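Side-chain contacts in NRPS (Penicillium fellutanum, PDB 6NKI), which belongs to the NADP-binding Rossmann clan, by family a male sterility-type domain of a non-ribosomal peptide synthetase, and holds NADPH in this crystal: residues T35-Q40 against L282-T287; G215-R220 against H224-V229; V253-T258 against T355-W360. All blocks are in the same frame, centred on the assembly; numbering follows the deposited sequence.

How the contacts relate
Contacts 1 and 2 both belong to the parallel Rossmann sheet and its flanking helices, and they touch each other: Ile283 CG1 lies 3.7 Å from Val229 CG2. Contact 1 is the more deeply buried, a helix-helix packing of isoleucines and the aliphatic part of a glutamine. Contact 2, farther from the chain centre and partly buried, sets a helix on its own following strand and mixes aromatic rings with leucine methyls. Contact 3 stands apart, its centre about 32 Å from that of contact 1 and about 40 Å from that of contact 2, where helix 248-259 meets a turn. Also buried, though far from the chain centre, it centres on a threonine rather than larger apolar residues.

Contact 1: T35-Q40 against L282-T287; sequences THILHQ and LIIHET
Ile284 puts its CD1 methyl against the last turn of segment 35-40, 3.2 Å from Gln40 CB and 3.8 Å from Ile37 O. Its CG1 stands anti to the carbonyl carbon (chi1 -65°) and the chain runs on extended, which carries CD1 across to the other helix. Beside it, Ile37 CD1 meets Ile283 CD1 at 4.0 Å, the two side chains crossing at about a right angle. The glutamine passes Ile284 at a slant, so that OE1 comes to 3.9 Å from Ile284 CD1, while its NE2 is hydrogen-bonded to the carbonyl oxygen of Asp277, earlier on the same helix as Ile284.

Behind this first shell lies the parallel sheet: Ile37 rests on Ile166, and Ile283 on Thr164 and Ile124. The two helix segments cross at -58° with their axes 10.2 Å apart. Helix 32-43 follows the first strand of the Rossmann fold. The bound NADPH is about 7 Å from the Ile37 side chain. Where the two segments meet, dispersion does the work; the polar end of Gln40 finds its directional partner just beyond the segment, which ties the glutamine along helix 276-288.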
loop_
_atom_site.group_PDB
_atom_site.type_symbol
_atom_site.label_atom_id
_atom_site.label_comp_id
_atom_site.label_asym_id
_atom_site.label_seq_id
_atom_site.Cartn_x
_atom_site.Cartn_y
_atom_site.Cartn_z
ATOM N N THR A 35 -5.408 12.642 -13.050
ATOM C CA THR A 35 -5.432 13.705 -12.052
ATOM C C THR A 35 -4.561 13.357 -10.849
ATOM O O THR A 35 -4.046 14.264 -10.178
ATOM C CB THR A 35 -6.864 14.013 -11.605
ATOM O OG1 THR A 35 -6.854 15.187 -10.782
ATOM C CG2 THR A 35 -7.495 12.836 -10.824
ATOM N N HIS A 36 -4.374 12.060 -10.565
ATOM C CA HIS A 36 -3.522 11.687 -9.440
ATOM C C HIS A 36 -2.047 11.754 -9.803
ATOM O O HIS A 36 -1.213 12.155 -8.969
ATOM C CB HIS A 36 -3.880 10.293 -8.908
ATOM C CG HIS A 36 -5.155 10.268 -8.126
ATOM N ND1 HIS A 36 -6.368 9.911 -8.679
ATOM C CD2 HIS A 36 -5.413 10.613 -6.842
ATOM C CE1 HIS A 36 -7.315 10.016 -7.766
ATOM N NE2 HIS A 36 -6.762 10.442 -6.644
ATOM N N ILE A 37 -1.713 11.360 -11.039
ATOM C CA ILE A 37 -0.374 11.628 -11.539
ATOM C C ILE A 37 -0.091 13.118 -11.442
ATOM O O ILE A 37 0.958 13.531 -10.937
ATOM C CB ILE A 37 -0.219 11.105 -12.971
ATOM C CG1 ILE A 37 -0.516 9.609 -13.017
ATOM C CG2 ILE A 37 1.193 11.398 -13.501
ATOM C CD1 ILE A 37 -0.657 9.085 -14.442
ATOM N N LEU A 38 -1.062 13.940 -11.835
ATOM C CA LEU A 38 -0.886 15.384 -11.751
ATOM C C LEU A 38 -0.584 15.808 -10.315
ATOM O O LEU A 38 0.468 16.396 -10.037
ATOM C CB LEU A 38 -2.125 16.094 -12.317
ATOM C CG LEU A 38 -1.965 17.611 -12.366
ATOM C CD1 LEU A 38 -0.840 17.943 -13.312
ATOM C CD2 LEU A 38 -3.235 18.361 -12.710
ATOM N N HIS A 39 -1.495 15.477 -9.393
ATOM C CA HIS A 39 -1.304 15.707 -7.955
ATOM C C HIS A 39 0.105 15.349 -7.486
ATOM O O HIS A 39 0.791 16.161 -6.849
ATOM C CB HIS A 39 -2.327 14.882 -7.197
ATOM C CG HIS A 39 -2.289 15.086 -5.724
ATOM N ND1 HIS A 39 -2.709 14.123 -4.836
ATOM C CD2 HIS A 39 -1.919 16.154 -4.982
ATOM C CE1 HIS A 39 -2.567 14.580 -3.608
ATOM N NE2 HIS A 39 -2.097 15.813 -3.669
ATOM N N GLN A 40 0.569 14.141 -7.818
ATOM C CA GLN A 40 1.820 13.709 -7.216
ATOM C C GLN A 40 3.034 14.346 -7.880
ATOM O O GLN A 40 4.070 14.504 -7.229
ATOM C CB GLN A 40 1.919 12.186 -7.226
ATOM C CG GLN A 40 0.902 11.502 -6.341
ATOM C CD GLN A 40 1.014 9.997 -6.398
ATOM O OE1 GLN A 40 1.919 9.456 -7.029
ATOM N NE2 GLN A 40 0.058 9.311 -5.785
ATOM N N LEU A 282 3.911 4.732 -8.575
ATOM C CA LEU A 282 4.794 3.858 -9.332
ATOM C C LEU A 282 5.089 4.398 -10.730
ATOM O O LEU A 282 6.095 4.014 -11.313
ATOM C CB LEU A 282 4.195 2.448 -9.415
ATOM C CG LEU A 282 4.978 1.399 -10.218
ATOM C CD1 LEU A 282 6.400 1.321 -9.682
ATOM C CD2 LEU A 282 4.349 0.027 -10.161
ATOM N N ILE A 283 4.235 5.259 -11.287
ATOM C CA ILE A 283 4.511 5.803 -12.610
ATOM C C ILE A 283 5.547 6.908 -12.516
ATOM O O ILE A 283 6.472 6.975 -13.334
ATOM C CB ILE A 283 3.212 6.288 -13.292
ATOM C CG1 ILE A 283 2.347 5.094 -13.754
ATOM C CG2 ILE A 283 3.545 7.188 -14.462
ATOM C CD1 ILE A 283 0.877 5.413 -13.938
ATOM N N ILE A 284 5.363 7.787 -11.537
ATOM C CA ILE A 284 6.284 8.936 -11.337
ATOM C C ILE A 284 7.681 8.424 -11.001
ATOM O O ILE A 284 8.626 8.923 -11.576
ATOM C CB ILE A 284 5.735 9.856 -10.244
ATOM C CG1 ILE A 284 4.421 10.497 -10.687
ATOM C CG2 ILE A 284 6.771 10.890 -9.856
ATOM C CD1 ILE A 284 3.867 11.483 -9.700
ATOM N N HIS A 285 7.809 7.423 -10.143
ATOM C CA HIS A 285 9.178 6.951 -9.822
ATOM C C HIS A 285 9.837 6.390 -11.079
ATOM O O HIS A 285 11.009 6.680 -11.307
ATOM C CB HIS A 285 9.146 5.891 -8.723
ATOM C CG HIS A 285 10.425 5.139 -8.595
ATOM N ND1 HIS A 285 11.453 5.575 -7.797
ATOM C CD2 HIS A 285 10.844 3.991 -9.159
ATOM C CE1 HIS A 285 12.447 4.723 -7.867
ATOM N NE2 HIS A 285 12.103 3.749 -8.701
ATOM N N GLU A 286 9.087 5.625 -11.863
ATOM C CA GLU A 286 9.637 5.000 -13.089
ATOM C C GLU A 286 10.070 6.079 -14.083
ATOM O O GLU A 286 11.104 5.895 -14.722
ATOM C CB GLU A 286 8.611 4.056 -13.707
ATOM C CG GLU A 286 8.628 2.690 -13.063
ATOM C CD GLU A 286 10.031 2.198 -12.774
ATOM O OE1 GLU A 286 10.951 2.665 -13.446
ATOM O OE2 GLU A 286 10.196 1.358 -11.875
ATOM N N THR A 287 9.311 7.163 -14.212
ATOM C CA THR A 287 9.710 8.199 -15.193
ATOM C C THR A 287 10.625 9.253 -14.563
ATOM O O THR A 287 11.064 10.125 -15.307
ATOM C CB THR A 287 8.495 8.867 -15.843
ATOM O OG1 THR A 287 8.965 9.684 -16.908
ATOM C CG2 THR A 287 7.660 9.671 -14.873
#

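Contact 2: G215-R220 against H224-V229; sequences GAFSAR and HSLTIV
Phe217 reaches from helix 202-220 toward the strand and meets both His224 and Leu226 with the rim of its ring. Its CG is anti to the backbone N (chi1 -178°), which carries the phenyl toward the start of strand 226-230. Leu226 CD2 sits at the ring edge, in the ring plane, 3.6 Å from Phe217 CD2. Farther round the same rim, Phe217 CZ lies 3.7 Å from His224 CD2. The two aromatic rings are simply inclined to one another, their planes at 38° and their centroids 5.7 Å apart; the phenyl does stack on His221, in the turn that joins helix to strand, and also touches Leu151 of helix 136-156.

One residue on, Ser218 offers its CB to the other branch of the leucine, with CB 3.7 Å from Leu226 CD1. Its hydroxyl is engaged elsewhere, hydrogen-bonded to Lys309 NZ. Leu226 thus spreads its two methyls over neighbouring residues of the helix, CD2 to the phenylalanine and CD1 to the serine, and Ile214 covers it one turn earlier.

This is the closing half of a beta-alpha-beta crossover: helix 202-220 lies between strands 162-166 and 226-230, which are parallel neighbours in the sheet. Across the contact the chemistry is apolar and aromatic, with polar groups turned to partners at its margin. His224 ND1 takes the backbone N-H of Ile161, which fixes the imidazole and is consistent with a neutral ring carrying its proton on NE2.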
loop_
_atom_site.group_PDB
_atom_site.type_symbol
_atom_site.label_atom_id
_atom_site.label_comp_id
_atom_site.label_asym_id
_atom_site.label_seq_id
_atom_site.Cartn_x
_atom_site.Cartn_y
_atom_site.Cartn_z
ATOM N N GLY A 215 8.640 -0.699 -28.684
ATOM C CA GLY A 215 9.801 -1.578 -28.695
ATOM C C GLY A 215 10.763 -1.297 -29.833
ATOM O O GLY A 215 11.982 -1.262 -29.632
ATOM N N ALA A 216 10.236 -1.108 -31.044
ATOM C CA ALA A 216 11.103 -0.807 -32.177
ATOM C C ALA A 216 11.933 0.437 -31.910
ATOM O O ALA A 216 13.110 0.498 -32.286
ATOM C CB ALA A 216 10.275 -0.643 -33.452
ATOM N N PHE A 217 11.352 1.426 -31.232
ATOM C CA PHE A 217 12.120 2.616 -30.905
ATOM C C PHE A 217 13.224 2.294 -29.906
ATOM O O PHE A 217 14.359 2.765 -30.060
ATOM C CB PHE A 217 11.193 3.706 -30.372
ATOM C CG PHE A 217 11.889 5.004 -30.045
ATOM C CD1 PHE A 217 12.254 5.894 -31.042
ATOM C CD2 PHE A 217 12.181 5.328 -28.733
ATOM C CE1 PHE A 217 12.899 7.087 -30.729
ATOM C CE2 PHE A 217 12.828 6.515 -28.415
ATOM C CZ PHE A 217 13.182 7.394 -29.411
ATOM N N SER A 218 12.921 1.474 -28.885
ATOM C CA SER A 218 13.914 1.182 -27.851
ATOM C C SER A 218 15.110 0.424 -28.420
ATOM O O SER A 218 16.259 0.862 -28.274
ATOM C CB SER A 218 13.295 0.391 -26.701
ATOM O OG SER A 218 14.296 0.055 -25.751
ATOM N N ALA A 219 14.865 -0.713 -29.077
ATOM C CA ALA A 219 15.962 -1.499 -29.627
ATOM C C ALA A 219 16.885 -0.677 -30.515
ATOM O O ALA A 219 17.995 -1.132 -30.808
ATOM C CB ALA A 219 15.412 -2.698 -30.404
ATOM N N ARG A 220 16.464 0.526 -30.919
ATOM C CA ARG A 220 17.240 1.399 -31.785
ATOM C C ARG A 220 17.614 2.739 -31.162
ATOM O O ARG A 220 18.527 3.394 -31.676
ATOM C CB ARG A 220 16.475 1.659 -33.094
ATOM C CG ARG A 220 16.583 0.530 -34.114
ATOM C CD ARG A 220 15.614 -0.605 -33.818
ATOM N NE ARG A 220 15.521 -1.570 -34.912
ATOM C CZ ARG A 220 16.283 -2.654 -35.026
ATOM N NH1 ARG A 220 16.121 -3.474 -36.055
ATOM N NH2 ARG A 220 17.214 -2.915 -34.119
ATOM N N HIS A 224 16.991 7.177 -24.625
ATOM C CA HIS A 224 15.777 7.627 -23.959
ATOM C C HIS A 224 15.354 6.568 -22.960
ATOM O O HIS A 224 15.212 5.396 -23.323
ATOM C CB HIS A 224 14.669 7.896 -24.977
ATOM C CG HIS A 224 14.935 9.091 -25.834
ATOM N ND1 HIS A 224 14.740 10.382 -25.390
ATOM C CD2 HIS A 224 15.423 9.193 -27.091
ATOM C CE1 HIS A 224 15.085 11.228 -26.346
ATOM N NE2 HIS A 224 15.500 10.532 -27.389
ATOM N N SER A 225 15.180 6.971 -21.705
ATOM C CA SER A 225 14.655 6.043 -20.709
ATOM C C SER A 225 13.151 5.947 -20.922
ATOM O O SER A 225 12.423 6.931 -20.745
ATOM C CB SER A 225 14.982 6.511 -19.294
ATOM O OG SER A 225 14.170 7.611 -18.921
ATOM N N LEU A 226 12.679 4.771 -21.311
ATOM C CA LEU A 226 11.282 4.602 -21.677
ATOM C C LEU A 226 10.698 3.384 -20.964
ATOM O O LEU A 226 11.352 2.339 -20.882
ATOM C CB LEU A 226 11.152 4.519 -23.211
ATOM C CG LEU A 226 12.009 3.525 -23.995
ATOM C CD1 LEU A 226 11.328 2.175 -24.105
ATOM C CD2 LEU A 226 12.377 4.075 -25.367
ATOM N N THR A 227 9.489 3.536 -20.403
ATOM C CA THR A 227 8.829 2.469 -19.652
ATOM C C THR A 227 7.334 2.393 -19.959
ATOM O O THR A 227 6.679 3.395 -20.264
ATOM C CB THR A 227 9.009 2.639 -18.125
ATOM O OG1 THR A 227 8.470 3.898 -17.708
ATOM C CG2 THR A 227 10.476 2.546 -17.719
ATOM N N ILE A 228 6.798 1.182 -19.838
ATOM C CA ILE A 228 5.375 0.905 -20.000
ATOM C C ILE A 228 4.804 0.306 -18.707
ATOM O O ILE A 228 5.406 -0.585 -18.093
ATOM C CB ILE A 228 5.150 -0.024 -21.208
ATOM C CG1 ILE A 228 5.514 0.736 -22.493
ATOM C CG2 ILE A 228 3.738 -0.560 -21.240
ATOM C CD1 ILE A 228 5.568 -0.126 -23.698
ATOM N N VAL A 229 3.640 0.811 -18.293
ATOM C CA VAL A 229 2.963 0.385 -17.072
ATOM C C VAL A 229 1.545 -0.055 -17.439
ATOM O O VAL A 229 0.743 0.749 -17.935
ATOM C CB VAL A 229 2.950 1.498 -16.009
ATOM C CG1 VAL A 229 4.352 1.776 -15.511
ATOM C CG2 VAL A 229 2.407 2.792 -16.590
#

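Contact 3: V253-T258 against T355-W360; sequences VTTAMT and TSHPLW
A type I beta turn from His357 to Trp360, in the loop between helices 339-351 and 363-369, packs here against the side of helix 248-259, with Thr255 meeting His357 and Leu359. The turn is closed by Trp360 N donating to His357 O at 3.0 Å.

Thr255 is the helix residue that carries the contact, and its two branches split the work. With OG1 between the backbone N and the carbonyl carbon (chi1 72°), the methyl is left beside the N and points at the imidazole: Thr255 CG2 is 3.7 Å from His357 CE1, and the two side chains cross at about a right angle. The hydroxyl branch faces the leucine, Thr255 OG1 lying 3.4 Å from Leu359 CD1. This is an apolar neighbour for a polar atom, which also makes a weak hydrogen bond back to the carbonyl oxygen of Val252. Leu359 straddles both branches, since its CD1 is also 3.9 Å from Thr255 CG2.

Within the turn, Pro358 CD lies over one face of the imidazole, 3.6 Å from the His357 ring plane and nearer the ring's edge than its centre. Inside the helix, Thr258 OG1 donates to Thr255 O at 2.9 Å, tilted 29° from the carbonyl plane; the same oxygen is hydrogen-bonded to the hydroxyl of Thr259.

Around these three side chains, helix 339-351 packs on both partners: Trp342 touches Thr255, Val346 touches Leu359 and Val350 touches His357, while Gln349 bonds to the Thr258 hydroxyl. Arg251, earlier on helix 248-259, ties down the turn through a hydrogen bond to Pro358 O. Val253, Ala256 and Met257 pack on helix 319-330, and Met257 also reaches helix 389-410.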
loop_
_atom_site.group_PDB
_atom_site.type_symbol
_atom_site.label_atom_id
_atom_site.label_comp_id
_atom_site.label_asym_id
_atom_site.label_seq_id
_atom_site.Cartn_x
_atom_site.Cartn_y
_atom_site.Cartn_z
ATOM N N VAL A 253 -21.374 -2.669 -9.529
ATOM C CA VAL A 253 -21.681 -2.641 -8.106
ATOM C C VAL A 253 -22.959 -1.848 -7.840
ATOM O O VAL A 253 -23.733 -2.186 -6.939
ATOM C CB VAL A 253 -20.462 -2.080 -7.334
ATOM C CG1 VAL A 253 -20.804 -1.751 -5.895
ATOM C CG2 VAL A 253 -19.314 -3.100 -7.360
ATOM N N THR A 254 -23.206 -0.790 -8.615
ATOM C CA THR A 254 -24.341 0.079 -8.311
ATOM C C THR A 254 -25.669 -0.557 -8.743
ATOM O O THR A 254 -26.722 -0.270 -8.152
ATOM C CB THR A 254 -24.133 1.455 -8.966
ATOM O OG1 THR A 254 -25.098 2.385 -8.460
ATOM C CG2 THR A 254 -24.276 1.377 -10.495
ATOM N N THR A 255 -25.642 -1.430 -9.755
ATOM C CA THR A 255 -26.859 -2.123 -10.152
ATOM C C THR A 255 -27.056 -3.391 -9.339
ATOM O O THR A 255 -28.192 -3.866 -9.187
ATOM C CB THR A 255 -26.840 -2.464 -11.650
ATOM O OG1 THR A 255 -25.909 -3.520 -11.909
ATOM C CG2 THR A 255 -26.431 -1.239 -12.471
ATOM N N ALA A 256 -25.961 -3.947 -8.817
ATOM C CA ALA A 256 -26.082 -5.051 -7.876
ATOM C C ALA A 256 -26.760 -4.587 -6.596
ATOM O O ALA A 256 -27.469 -5.365 -5.947
ATOM C CB ALA A 256 -24.704 -5.643 -7.591
ATOM N N MET A 257 -26.570 -3.314 -6.243
ATOM C CA MET A 257 -27.252 -2.718 -5.099
ATOM C C MET A 257 -28.767 -2.663 -5.294
ATOM O O MET A 257 -29.528 -2.946 -4.363
ATOM C CB MET A 257 -26.702 -1.316 -4.872
ATOM C CG MET A 257 -25.287 -1.301 -4.333
ATOM S SD MET A 257 -24.482 0.299 -4.429
ATOM C CE MET A 257 -25.533 1.279 -3.337
ATOM N N THR A 258 -29.220 -2.272 -6.486
ATOM C CA THR A 258 -30.647 -2.132 -6.746
ATOM C C THR A 258 -31.303 -3.480 -6.984
ATOM O O THR A 258 -32.472 -3.662 -6.648
ATOM C CB THR A 258 -30.870 -1.230 -7.955
ATOM O OG1 THR A 258 -30.309 -1.854 -9.117
ATOM C CG2 THR A 258 -30.198 0.136 -7.738
ATOM N N THR A 355 -31.688 4.159 -21.805
ATOM C CA THR A 355 -30.883 5.344 -22.091
ATOM C C THR A 355 -29.991 5.710 -20.910
ATOM O O THR A 355 -28.761 5.676 -21.004
ATOM C CB THR A 355 -31.812 6.505 -22.438
ATOM O OG1 THR A 355 -32.358 7.047 -21.231
ATOM C CG2 THR A 355 -32.985 5.953 -23.216
ATOM N N SER A 356 -30.604 6.062 -19.786
ATOM C CA SER A 356 -29.872 6.536 -18.624
ATOM C C SER A 356 -29.286 5.415 -17.776
ATOM O O SER A 356 -28.627 5.710 -16.770
ATOM C CB SER A 356 -30.785 7.407 -17.754
ATOM O OG SER A 356 -31.839 6.639 -17.195
ATOM N N HIS A 357 -29.487 4.154 -18.149
ATOM C CA HIS A 357 -29.048 3.083 -17.263
ATOM C C HIS A 357 -27.548 2.861 -17.402
ATOM O O HIS A 357 -27.053 2.695 -18.523
ATOM C CB HIS A 357 -29.790 1.779 -17.534
ATOM C CG HIS A 357 -29.465 0.701 -16.543
ATOM N ND1 HIS A 357 -28.415 -0.176 -16.713
ATOM C CD2 HIS A 357 -30.020 0.392 -15.346
ATOM C CE1 HIS A 357 -28.357 -0.996 -15.679
ATOM N NE2 HIS A 357 -29.315 -0.670 -14.832
ATOM N N PRO A 358 -26.804 2.822 -16.291
ATOM C CA PRO A 358 -25.330 2.826 -16.381
ATOM C C PRO A 358 -24.739 1.583 -17.035
ATOM O O PRO A 358 -23.591 1.648 -17.491
ATOM C CB PRO A 358 -24.883 2.949 -14.915
ATOM C CG PRO A 358 -26.057 3.558 -14.201
ATOM C CD PRO A 358 -27.277 2.991 -14.907
ATOM N N LEU A 359 -25.470 0.463 -17.105
ATOM C CA LEU A 359 -24.977 -0.730 -17.789
ATOM C C LEU A 359 -25.498 -0.880 -19.208
ATOM O O LEU A 359 -25.155 -1.863 -19.873
ATOM C CB LEU A 359 -25.310 -2.011 -17.015
ATOM C CG LEU A 359 -24.574 -2.391 -15.736
ATOM C CD1 LEU A 359 -25.117 -3.716 -15.253
ATOM C CD2 LEU A 359 -23.063 -2.475 -15.934
ATOM N N TRP A 360 -26.319 0.044 -19.688
ATOM C CA TRP A 360 -26.690 0.011 -21.095
ATOM C C TRP A 360 -25.490 0.177 -22.030
ATOM O O TRP A 360 -25.473 -0.472 -23.083
ATOM C CB TRP A 360 -27.763 1.069 -21.354
ATOM C CG TRP A 360 -28.331 1.113 -22.742
ATOM C CD1 TRP A 360 -28.947 0.096 -23.423
ATOM C CD2 TRP A 360 -28.400 2.262 -23.590
ATOM N NE1 TRP A 360 -29.357 0.537 -24.658
ATOM C CE2 TRP A 360 -29.036 1.864 -24.783
ATOM C CE3 TRP A 360 -27.970 3.586 -23.462
ATOM C CZ2 TRP A 360 -29.251 2.743 -25.841
ATOM C CZ3 TRP A 360 -28.186 4.458 -24.514
ATOM C CH2 TRP A 360 -28.820 4.034 -25.688
#